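Local coordinates for protein V-type ATP synthase alpha chain (Nanoarchaeum equitans Kin4-M, PDB 5BN3) that is the A subunit of a V-type ATP synthase, a P-loop protein of the alpha/beta family that holds ADP and a magnesium ion, at residues A[229-232]-A[233-237]; A[202-205]-A[206-209]; A[256-259]-A[260-264]; A[275-278]-A[279-282]. One frame throughout, in Å; residues are numbered along the deposited sequence.

Contact 1: residues A[229-232]-A[233-237]; sequences KTVL and NQQIA. With MG (magnesium ion), chain K; ADP (adenosine-5'-diphosphate), chain C.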
loop_
_atom_site.group_PDB
_atom_site.type_symbol
_atom_site.label_atom_id
_atom_site.label_comp_id
_atom_site.label_asym_id
_atom_site.label_seq_id
_atom_site.Cartn_x
_atom_site.Cartn_y
_atom_site.Cartn_z
ATOM N N LYS A 229 -25.114 11.646 4.736
ATOM C CA LYS A 229 -25.457 11.787 3.317
ATOM C C LYS A 229 -26.951 11.644 3.057
ATOM O O LYS A 229 -27.555 12.464 2.363
ATOM C CB LYS A 229 -24.759 10.707 2.486
ATOM C CG LYS A 229 -23.262 10.806 2.355
ATOM C CD LYS A 229 -22.774 9.599 1.575
ATOM C CE LYS A 229 -21.950 8.665 2.436
ATOM N NZ LYS A 229 -22.586 8.224 3.701
ATOM N N THR A 230 -27.532 10.578 3.598
ATOM C CA THR A 230 -28.932 10.244 3.340
ATOM C C THR A 230 -29.891 11.298 3.891
ATOM O O THR A 230 -30.828 11.710 3.207
ATOM C CB THR A 230 -29.287 8.855 3.911
ATOM O OG1 THR A 230 -28.540 7.847 3.212
ATOM C CG2 THR A 230 -30.771 8.576 3.762
ATOM N N VAL A 231 -29.652 11.737 5.123
ATOM C CA VAL A 231 -30.468 12.784 5.726
ATOM C C VAL A 231 -30.337 14.086 4.940
ATOM O O VAL A 231 -31.332 14.767 4.685
ATOM C CB VAL A 231 -30.092 13.010 7.207
ATOM C CG1 VAL A 231 -30.766 14.258 7.746
ATOM C CG2 VAL A 231 -30.487 11.803 8.038
ATOM N N LEU A 232 -29.114 14.419 4.540
ATOM C CA LEU A 232 -28.876 15.645 3.783
ATOM C C LEU A 232 -29.621 15.632 2.456
ATOM O O LEU A 232 -30.248 16.620 2.087
ATOM C CB LEU A 232 -27.379 15.862 3.540
ATOM C CG LEU A 232 -27.052 17.183 2.838
ATOM C CD1 LEU A 232 -27.539 18.346 3.677
ATOM C CD2 LEU A 232 -25.565 17.323 2.561
ATOM N N ASN A 233 -29.559 14.512 1.745
ATOM C CA ASN A 233 -30.275 14.386 0.478
ATOM C C ASN A 233 -31.791 14.411 0.659
ATOM O O ASN A 233 -32.509 14.984 -0.164
ATOM C CB ASN A 233 -29.839 13.122 -0.269
ATOM C CG ASN A 233 -28.657 13.369 -1.191
ATOM O OD1 ASN A 233 -28.829 13.746 -2.352
ATOM N ND2 ASN A 233 -27.450 13.155 -0.680
ATOM N N GLN A 234 -32.273 13.792 1.736
ATOM C CA GLN A 234 -33.700 13.801 2.050
ATOM C C GLN A 234 -34.183 15.200 2.419
ATOM O O GLN A 234 -35.301 15.583 2.080
ATOM C CB GLN A 234 -34.016 12.813 3.181
ATOM C CG GLN A 234 -33.990 11.346 2.758
ATOM C CD GLN A 234 -34.256 10.394 3.911
ATOM O OE1 GLN A 234 -34.239 10.790 5.079
ATOM N NE2 GLN A 234 -34.502 9.130 3.587
ATOM N N GLN A 235 -33.339 15.953 3.120
ATOM C CA GLN A 235 -33.643 17.345 3.449
ATOM C C GLN A 235 -33.772 18.187 2.189
ATOM O O GLN A 235 -34.662 19.027 2.082
ATOM C CB GLN A 235 -32.558 17.938 4.351
ATOM C CG GLN A 235 -32.637 17.479 5.794
ATOM C CD GLN A 235 -33.972 17.800 6.434
ATOM O OE1 GLN A 235 -34.821 16.923 6.597
ATOM N NE2 GLN A 235 -34.163 19.060 6.806
ATOM N N ILE A 236 -32.866 17.965 1.243
ATOM C CA ILE A 236 -32.946 18.636 -0.047
ATOM C C ILE A 236 -34.225 18.211 -0.767
ATOM O O ILE A 236 -34.961 19.050 -1.270
ATOM C CB ILE A 236 -31.712 18.328 -0.921
ATOM C CG1 ILE A 236 -30.444 18.873 -0.255
ATOM C CG2 ILE A 236 -31.875 18.924 -2.306
ATOM C CD1 ILE A 236 -29.163 18.506 -0.977
ATOM N N ALA A 237 -34.499 16.910 -0.795
ATOM C CA ALA A 237 -35.716 16.401 -1.424
ATOM C C ALA A 237 -36.980 16.997 -0.797
ATOM O O ALA A 237 -37.987 17.187 -1.480
ATOM C CB ALA A 237 -35.747 14.887 -1.354
HETATM MG MG MG K . -27.134 6.588 4.021
HETATM P PB ADP C . -25.100 8.209 6.021
HETATM O O1B ADP C . -23.985 9.143 5.632
HETATM O O2B ADP C . -26.242 8.155 5.044
HETATM O O3B ADP C . -24.617 6.864 6.499
HETATM P PA ADP C . -27.257 9.229 7.634
HETATM O O1A ADP C . -27.785 10.221 6.639
HETATM O O2A ADP C . -27.975 7.921 7.838
HETATM O O3A ADP C . -25.697 8.940 7.334
HETATM O "O5'" ADP C . -27.153 9.975 9.056
HETATM C "C5'" ADP C . -26.496 9.334 10.149
HETATM C "C4'" ADP C . -27.067 9.836 11.470
HETATM O "O4'" ADP C . -26.842 11.245 11.606
HETATM C "C3'" ADP C . -28.565 9.592 11.511
HETATM O "O3'" ADP C . -28.894 8.870 12.701
HETATM C "C2'" ADP C . -29.185 10.972 11.530
HETATM O "O2'" ADP C . -30.261 11.048 12.465
HETATM C "C1'" ADP C . -28.062 11.914 11.928
HETATM N N9 ADP C . -28.176 13.179 11.164
HETATM C C8 ADP C . -27.626 13.433 9.961
HETATM N N7 ADP C . -27.929 14.688 9.544
HETATM C C5 ADP C . -28.688 15.262 10.496
HETATM C C6 ADP C . -29.346 16.574 10.690
HETATM N N6 ADP C . -29.247 17.556 9.756
HETATM N N1 ADP C . -30.042 16.755 11.835
HETATM C C2 ADP C . -30.145 15.790 12.770
HETATM N N3 ADP C . -29.576 14.577 12.659
HETATM C C4 ADP C . -28.846 14.261 11.563
HETATM O O HOH W 1 -28.370 6.455 5.681
HETATM O O HOH W 2 -25.678 5.303 4.774
HETATM O O HOH W 3 -26.085 6.700 2.241
HETATM O O HOH W 4 -28.172 5.026 3.101
#

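Contact 2: residues A[202-205]-A[206-209]; sequences TGTR and VLDI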
loop_
_atom_site.group_PDB
_atom_site.type_symbol
_atom_site.label_atom_id
_atom_site.label_comp_id
_atom_site.label_asym_id
_atom_site.label_seq_id
_atom_site.Cartn_x
_atom_site.Cartn_y
_atom_site.Cartn_z
ATOM N N THR A 202 -31.964 25.227 -1.341
ATOM C CA THR A 202 -32.239 23.921 -0.746
ATOM C C THR A 202 -33.095 24.002 0.510
ATOM O O THR A 202 -33.843 23.075 0.822
ATOM C CB THR A 202 -30.931 23.180 -0.397
ATOM O OG1 THR A 202 -30.221 23.901 0.619
ATOM C CG2 THR A 202 -30.051 23.051 -1.624
ATOM N N GLY A 203 -32.975 25.106 1.240
ATOM C CA GLY A 203 -33.634 25.224 2.527
ATOM C C GLY A 203 -32.679 24.852 3.643
ATOM O O GLY A 203 -33.022 24.935 4.824
ATOM N N THR A 204 -31.478 24.427 3.258
ATOM C CA THR A 204 -30.404 24.154 4.208
ATOM C C THR A 204 -29.375 25.278 4.111
ATOM O O THR A 204 -28.829 25.536 3.036
ATOM C CB THR A 204 -29.735 22.795 3.925
ATOM O OG1 THR A 204 -30.694 21.743 4.099
ATOM C CG2 THR A 204 -28.568 22.566 4.875
ATOM N N ARG A 205 -29.116 25.940 5.238
ATOM C CA ARG A 205 -28.300 27.158 5.271
ATOM C C ARG A 205 -26.894 27.018 4.679
ATOM O O ARG A 205 -26.485 27.831 3.848
ATOM C CB ARG A 205 -28.215 27.702 6.706
ATOM C CG ARG A 205 -29.545 28.227 7.246
ATOM C CD ARG A 205 -29.394 28.850 8.630
ATOM N NE ARG A 205 -29.214 27.845 9.674
ATOM C CZ ARG A 205 -30.214 27.246 10.312
ATOM N NH1 ARG A 205 -31.468 27.547 10.011
ATOM N NH2 ARG A 205 -29.962 26.345 11.248
ATOM N N VAL A 206 -26.159 25.995 5.103
ATOM C CA VAL A 206 -24.789 25.812 4.629
ATOM C C VAL A 206 -24.747 25.596 3.114
ATOM O O VAL A 206 -23.818 26.038 2.438
ATOM C CB VAL A 206 -24.064 24.666 5.391
ATOM C CG1 VAL A 206 -24.776 23.330 5.186
ATOM C CG2 VAL A 206 -22.605 24.574 4.974
ATOM N N LEU A 207 -25.781 24.954 2.578
ATOM C CA LEU A 207 -25.842 24.691 1.142
ATOM C C LEU A 207 -26.374 25.881 0.347
ATOM O O LEU A 207 -26.157 25.969 -0.859
ATOM C CB LEU A 207 -26.695 23.454 0.854
ATOM C CG LEU A 207 -26.243 22.132 1.472
ATOM C CD1 LEU A 207 -27.004 20.970 0.856
ATOM C CD2 LEU A 207 -24.750 21.946 1.295
ATOM N N ASP A 208 -27.071 26.795 1.015
ATOM C CA ASP A 208 -27.670 27.935 0.320
ATOM C C ASP A 208 -26.764 29.164 0.273
ATOM O O ASP A 208 -26.810 29.938 -0.683
ATOM C CB ASP A 208 -29.029 28.294 0.936
ATOM C CG ASP A 208 -30.080 27.228 0.694
ATOM O OD1 ASP A 208 -29.869 26.374 -0.193
ATOM O OD2 ASP A 208 -31.122 27.250 1.386
ATOM N N ILE A 209 -25.936 29.337 1.298
ATOM C CA ILE A 209 -25.081 30.515 1.382
ATOM C C ILE A 209 -23.605 30.182 1.189
ATOM O O ILE A 209 -22.921 30.801 0.373
ATOM C CB ILE A 209 -25.249 31.234 2.734
ATOM C CG1 ILE A 209 -26.716 31.589 2.966
ATOM C CG2 ILE A 209 -24.400 32.485 2.775
ATOM C CD1 ILE A 209 -27.288 32.544 1.935
#

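Contact 3: residues A[256-259]-A[260-264]; sequences EMTE and VLEEF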
loop_
_atom_site.group_PDB
_atom_site.type_symbol
_atom_site.label_atom_id
_atom_site.label_comp_id
_atom_site.label_asym_id
_atom_site.label_seq_id
_atom_site.Cartn_x
_atom_site.Cartn_y
_atom_site.Cartn_z
ATOM N N GLU A 256 -35.154 3.328 4.428
ATOM C CA GLU A 256 -34.987 4.735 4.079
ATOM C C GLU A 256 -35.963 5.162 2.987
ATOM O O GLU A 256 -36.398 6.312 2.946
ATOM C CB GLU A 256 -33.534 5.022 3.684
ATOM C CG GLU A 256 -32.582 4.977 4.877
ATOM C CD GLU A 256 -31.145 4.709 4.489
ATOM O OE1 GLU A 256 -30.871 4.507 3.285
ATOM O OE2 GLU A 256 -30.284 4.695 5.395
ATOM N N MET A 257 -36.312 4.229 2.108
ATOM C CA MET A 257 -37.363 4.472 1.128
ATOM C C MET A 257 -38.720 4.510 1.825
ATOM O O MET A 257 -39.554 5.371 1.539
ATOM C CB MET A 257 -37.346 3.383 0.051
ATOM C CG MET A 257 -36.013 3.211 -0.666
ATOM S SD MET A 257 -35.654 4.507 -1.872
ATOM C CE MET A 257 -34.813 5.718 -0.852
ATOM N N THR A 258 -38.924 3.573 2.748
ATOM C CA THR A 258 -40.152 3.503 3.535
ATOM C C THR A 258 -40.351 4.767 4.373
ATOM O O THR A 258 -41.475 5.246 4.532
ATOM C CB THR A 258 -40.139 2.274 4.466
ATOM O OG1 THR A 258 -39.762 1.108 3.719
ATOM C CG2 THR A 258 -41.507 2.058 5.084
ATOM N N GLU A 259 -39.255 5.304 4.904
ATOM C CA GLU A 259 -39.291 6.545 5.681
ATOM C C GLU A 259 -39.876 7.702 4.873
ATOM O O GLU A 259 -40.715 8.457 5.370
ATOM C CB GLU A 259 -37.883 6.904 6.167
ATOM C CG GLU A 259 -37.707 8.360 6.587
ATOM C CD GLU A 259 -38.258 8.657 7.972
ATOM O OE1 GLU A 259 -38.793 7.732 8.618
ATOM O OE2 GLU A 259 -38.149 9.821 8.417
ATOM N N VAL A 260 -39.433 7.831 3.626
ATOM C CA VAL A 260 -39.945 8.862 2.732
ATOM C C VAL A 260 -41.439 8.658 2.473
ATOM O O VAL A 260 -42.216 9.611 2.495
ATOM C CB VAL A 260 -39.176 8.874 1.396
ATOM C CG1 VAL A 260 -39.790 9.875 0.436
ATOM C CG2 VAL A 260 -37.712 9.200 1.631
ATOM N N LEU A 261 -41.833 7.407 2.243
ATOM C CA LEU A 261 -43.235 7.059 2.029
ATOM C C LEU A 261 -44.105 7.427 3.228
ATOM O O LEU A 261 -45.265 7.804 3.067
ATOM C CB LEU A 261 -43.377 5.562 1.739
ATOM C CG LEU A 261 -42.879 5.037 0.394
ATOM C CD1 LEU A 261 -43.043 3.524 0.315
ATOM C CD2 LEU A 261 -43.632 5.706 -0.735
ATOM N N GLU A 262 -43.543 7.318 4.427
ATOM C CA GLU A 262 -44.290 7.590 5.653
ATOM C C GLU A 262 -44.389 9.080 5.984
ATOM O O GLU A 262 -45.415 9.540 6.482
ATOM C CB GLU A 262 -43.670 6.841 6.841
ATOM C CG GLU A 262 -43.866 5.328 6.816
ATOM C CD GLU A 262 -43.417 4.658 8.103
ATOM O OE1 GLU A 262 -43.033 5.378 9.051
ATOM O OE2 GLU A 262 -43.451 3.409 8.171
ATOM N N GLU A 263 -43.326 9.827 5.705
ATOM C CA GLU A 263 -43.212 11.208 6.175
ATOM C C GLU A 263 -43.657 12.279 5.173
ATOM O O GLU A 263 -44.322 13.241 5.549
ATOM C CB GLU A 263 -41.779 11.488 6.645
ATOM C CG GLU A 263 -41.348 10.644 7.836
ATOM C CD GLU A 263 -42.160 10.940 9.079
ATOM O OE1 GLU A 263 -42.475 12.125 9.314
ATOM O OE2 GLU A 263 -42.488 9.987 9.819
ATOM N N PHE A 264 -43.284 12.115 3.907
ATOM C CA PHE A 264 -43.617 13.096 2.866
ATOM C C PHE A 264 -45.120 13.401 2.671
ATOM O O PHE A 264 -45.477 14.545 2.388
ATOM C CB PHE A 264 -42.953 12.723 1.532
ATOM C CG PHE A 264 -41.496 13.112 1.440
ATOM C CD1 PHE A 264 -40.626 12.870 2.496
ATOM C CD2 PHE A 264 -40.995 13.706 0.291
ATOM C CE1 PHE A 264 -39.288 13.222 2.412
ATOM C CE2 PHE A 264 -39.653 14.059 0.200
ATOM C CZ PHE A 264 -38.800 13.816 1.262
HETATM O O HOH W 5 -41.295 7.784 9.948
#

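Contact 4: residues A[275-278]-A[279-282]; sequences PLMY and RTIL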
loop_
_atom_site.group_PDB
_atom_site.type_symbol
_atom_site.label_atom_id
_atom_site.label_comp_id
_atom_site.label_asym_id
_atom_site.label_seq_id
_atom_site.Cartn_x
_atom_site.Cartn_y
_atom_site.Cartn_z
ATOM N N PRO A 275 -48.984 18.853 -0.289
ATOM C CA PRO A 275 -48.086 17.888 0.357
ATOM C C PRO A 275 -46.908 17.508 -0.540
ATOM O O PRO A 275 -47.069 17.417 -1.759
ATOM C CB PRO A 275 -48.989 16.676 0.620
ATOM C CG PRO A 275 -50.129 16.826 -0.322
ATOM C CD PRO A 275 -50.328 18.297 -0.532
ATOM N N LEU A 276 -45.743 17.295 0.069
ATOM C CA LEU A 276 -44.502 17.062 -0.665
ATOM C C LEU A 276 -44.566 15.877 -1.622
ATOM O O LEU A 276 -43.936 15.891 -2.679
ATOM C CB LEU A 276 -43.338 16.862 0.308
ATOM C CG LEU A 276 -42.969 18.039 1.211
ATOM C CD1 LEU A 276 -41.719 17.727 2.017
ATOM C CD2 LEU A 276 -42.757 19.280 0.382
ATOM N N MET A 277 -45.328 14.856 -1.251
ATOM C CA MET A 277 -45.390 13.627 -2.036
ATOM C C MET A 277 -45.861 13.852 -3.477
ATOM O O MET A 277 -45.419 13.162 -4.392
ATOM C CB MET A 277 -46.285 12.601 -1.336
ATOM C CG MET A 277 -45.955 11.163 -1.681
ATOM S SD MET A 277 -44.303 10.696 -1.122
ATOM C CE MET A 277 -43.703 9.826 -2.569
ATOM N N TYR A 278 -46.737 14.831 -3.680
ATOM C CA TYR A 278 -47.326 15.054 -4.999
ATOM C C TYR A 278 -46.341 15.583 -6.050
ATOM O O TYR A 278 -46.640 15.555 -7.244
ATOM C CB TYR A 278 -48.545 15.976 -4.899
ATOM C CG TYR A 278 -49.751 15.357 -4.236
ATOM C CD1 TYR A 278 -49.914 13.980 -4.189
ATOM C CD2 TYR A 278 -50.735 16.153 -3.666
ATOM C CE1 TYR A 278 -51.020 13.413 -3.588
ATOM C CE2 TYR A 278 -51.844 15.594 -3.061
ATOM C CZ TYR A 278 -51.979 14.223 -3.026
ATOM O OH TYR A 278 -53.078 13.654 -2.429
ATOM N N ARG A 279 -45.181 16.066 -5.607
ATOM C CA ARG A 279 -44.137 16.524 -6.527
ATOM C C ARG A 279 -42.961 15.551 -6.557
ATOM O O ARG A 279 -41.950 15.805 -7.213
ATOM C CB ARG A 279 -43.625 17.913 -6.126
ATOM C CG ARG A 279 -42.697 17.907 -4.908
ATOM C CD ARG A 279 -41.928 19.215 -4.767
ATOM N NE ARG A 279 -40.977 19.178 -3.654
ATOM C CZ ARG A 279 -40.122 20.154 -3.365
ATOM N NH1 ARG A 279 -40.089 21.250 -4.109
ATOM N NH2 ARG A 279 -39.296 20.033 -2.337
ATOM N N THR A 280 -43.108 14.432 -5.858
ATOM C CA THR A 280 -41.996 13.510 -5.652
ATOM C C THR A 280 -42.163 12.178 -6.390
ATOM O O THR A 280 -43.250 11.598 -6.416
ATOM C CB THR A 280 -41.801 13.241 -4.147
ATOM O OG1 THR A 280 -41.663 14.490 -3.457
ATOM C CG2 THR A 280 -40.562 12.394 -3.903
ATOM N N ILE A 281 -41.075 11.709 -6.996
ATOM C CA ILE A 281 -41.023 10.373 -7.585
ATOM C C ILE A 281 -39.913 9.577 -6.907
ATOM O O ILE A 281 -38.777 10.048 -6.806
ATOM C CB ILE A 281 -40.747 10.431 -9.097
ATOM C CG1 ILE A 281 -41.798 11.293 -9.798
ATOM C CG2 ILE A 281 -40.725 9.031 -9.695
ATOM C CD1 ILE A 281 -41.530 11.502 -11.270
ATOM N N LEU A 282 -40.241 8.375 -6.442
ATOM C CA LEU A 282 -39.274 7.533 -5.747
ATOM C C LEU A 282 -38.854 6.349 -6.607
ATOM O O LEU A 282 -39.698 5.613 -7.122
ATOM C CB LEU A 282 -39.852 7.022 -4.424
ATOM C CG LEU A 282 -40.216 8.041 -3.342
ATOM C CD1 LEU A 282 -40.541 7.340 -2.030
ATOM C CD2 LEU A 282 -39.090 9.029 -3.145
#

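Contact 1: residues A[229-232]-A[233-237]
Asn233 folds back along its own helix: with chi1 at -90° and the amide twisted to a chi2 of -88°, ND2 lies 3.1 Å from the carbonyl O of Lys229. That oxygen also takes the backbone N of Asn233 at 2.9 Å, and the two donors approach from opposite faces of the carbonyl plane. Asn233 OD1 turns to Asn318. Thr230 holds OG1 anti to its carbonyl carbon (chi1 -65°), which aims the hydroxyl at magnesium, 2.0 Å from OG1, and leaves CG2 alongside the Gln234 amide, 3.8 Å from NE2. ADP O2B and four waters complete six ligands round the metal; Asp320, in the second shell, hydrogen-bonds OG1. Lys229 bends at its last two torsions so that NZ meets ADP O1B at 2.6 Å, an oxygen that also receives the backbone N of Lys229. The amides of Thr230 and Val231 hold O2B and O1A. Phosphates gripped this way at a helix start mark the P-loop (Walker A). Helix 229-239 packs Asn233 against Ile376 and Ala378 of strand 370-379 and against Tyr247 of strand 244-250, while Gln234 lies against Val260 of helix 254-263.

Contact 2: residues A[202-205]-A[206-209]
Asp208 reaches back from the first turn of a short helix to collect three donors from Thr202 and Gly203. OD1 takes the backbone N of Thr202 at 2.7 Å, on the syn side, and Thr202 OG1 at 2.6 Å, the two coming from opposite faces of the carboxylate plane. OD2 uses its syn lone pair for the N-H of Gly203, 2.8 Å away. The carboxylate is fixed in its rotation, and its charge is probably balanced in part by these N-H and O-H groups. Thr202 serves both sides because chi1 of 65° sets OG1 between the backbone N and the carbonyl carbon: the hydroxyl donates to Asp208 and accepts the N-H of Thr204 at 3.0 Å.

Among the backbone bonds, Arg205 O receives Ile209 N at 3.0 Å and also, from above its carbonyl plane, Asp208 N. Within this turn Thr204 O receives weak bonds from Leu207 N and Asp208 N, as the helix widens into a pi-type turn.

Apolar contact is lighter. Thr204 CG2 lies beside Val206 CG1 at 3.9 Å, and the Leu207 side chain lies beside the same methyl, through CG. The Arg205 guanidinium forms a salt bridge with Asp498 and hydrogen bonds to Phe488 O and Gln490 O, tying this helix to the end of helix 472-489 and the loop that follows.

Thr202 OG1 and the amide two residues on form an ST turn, which leads through Gly203 and the N-cap residue Thr204 into helix 205-210.

Contact 3: residues A[256-259]-A[260-264]
Glu259 and Glu263 bring their carboxylates near each other on the partly exposed side of the helix. Glu259 puts CG anti to its backbone N (chi1 161°) and bends at chi2 (79°), so OE2 comes to 3.4 Å from CG of Glu263. Glu263 bends at chi2 too, and the carboxylate planes end only 22° apart, with Glu259 OE1 4.5 Å from Glu263 OE2. These like charges share a water, 2.8 Å from Glu259 OE1 and 2.5 Å from Glu263 OE2, with more acceptors around it than hydrogens to give; it probably eases the repulsion, as may the long, weak ion pair of Glu263 OE2 with Lys266.

Glu262 is extended beyond CG and runs beside Thr258 in the same direction, its OE2 3.9 Å from the CG2 methyl. Both polar ends face the neighbouring NEQ263 chain: Glu262 OE2 binds the N of its Val106, and Thr258 OG1 lies within bonding range of two carbonyls, Pro101 O of that chain and Gly254 O of its own helix, which must share its proton.

Val260 directs CG2 to the carbonyl O of Glu256 at 3.4 Å, while CG1 sits 3.7 Å above the plane of the Phe264 ring, over its centre. The helix is the crossover of a beta-alpha-beta unit between strands 244-250 and 280-285: Val260 and Leu261 pack on Leu282, and Phe264 lies against Lys238 of helix 229-239.

Contact 4: residues A[275-278]-A[279-282]
Leu276 and Arg279 close one turn of a short 3-10 segment that runs straight into a strand. Its bonds span three residues: Tyr278 N to Pro275 O, Arg279 N to Leu276 O at 3.2 Å, and Thr280 N to Met277 O at 3.0 Å. After Arg279 the chain opens out to extended angles, beginning with Thr280.

Thr280 adds a side-chain bond to this turn. With OG1 anti to the carbonyl carbon (chi1 -54°), its hydroxyl donates to Leu276 O at 2.8 Å. Leu276 O is thus held by two donors, Arg279 N and Thr280 OG1, each well out of its carbonyl plane, one on either face.

This is where the beta-alpha-beta crossover is completed: the chain returns from helix 254-263 to enter strand 280-285, which lies parallel to strand 244-250.

Met277 bends at chi2 and chi3, which carries CE over to the strand, where it meets Leu282 CG at 4.0 Å; the two side chains cross at about a right angle. The same CE lies 4.2 Å from CB of Thr280. Arg279 starts with CG between the backbone N and the carbonyl carbon (chi1 75°), bringing CG to 3.3 Å from Leu276 O, and then runs fully extended past Leu276, whose CD2 is 4.4 Å from NE. Its guanidinium ends among the carbonyl oxygens of Ala237, Ala240 and Ser242, at the close of helix 229-239, where its positive charge is probably favoured.

Contact 1 is the hub, on the helix whose first residues meet the ADP phosphates and the magnesium ion. Contacts 2 and 3, their centres each about 12 Å from its own, do not meet, their nearest atoms being about 11 Å apart. Contact 2 leans on contact 1 through Leu207 CD1, 3.8 Å from Ile236 CD1; the nearest atoms of the Thr204 side chain and ADP are about 7 Å apart. From contact 3, the nearest atom of the Glu256 side chain is about 4 Å from magnesium, outside its coordination shell. Contacts 3 and 4 pack together, Phe264 CB lying 3.6 Å from Met277 SD. Contact 4 reaches contact 1 through Arg279 NH2, 3.2 Å from Ala237 O.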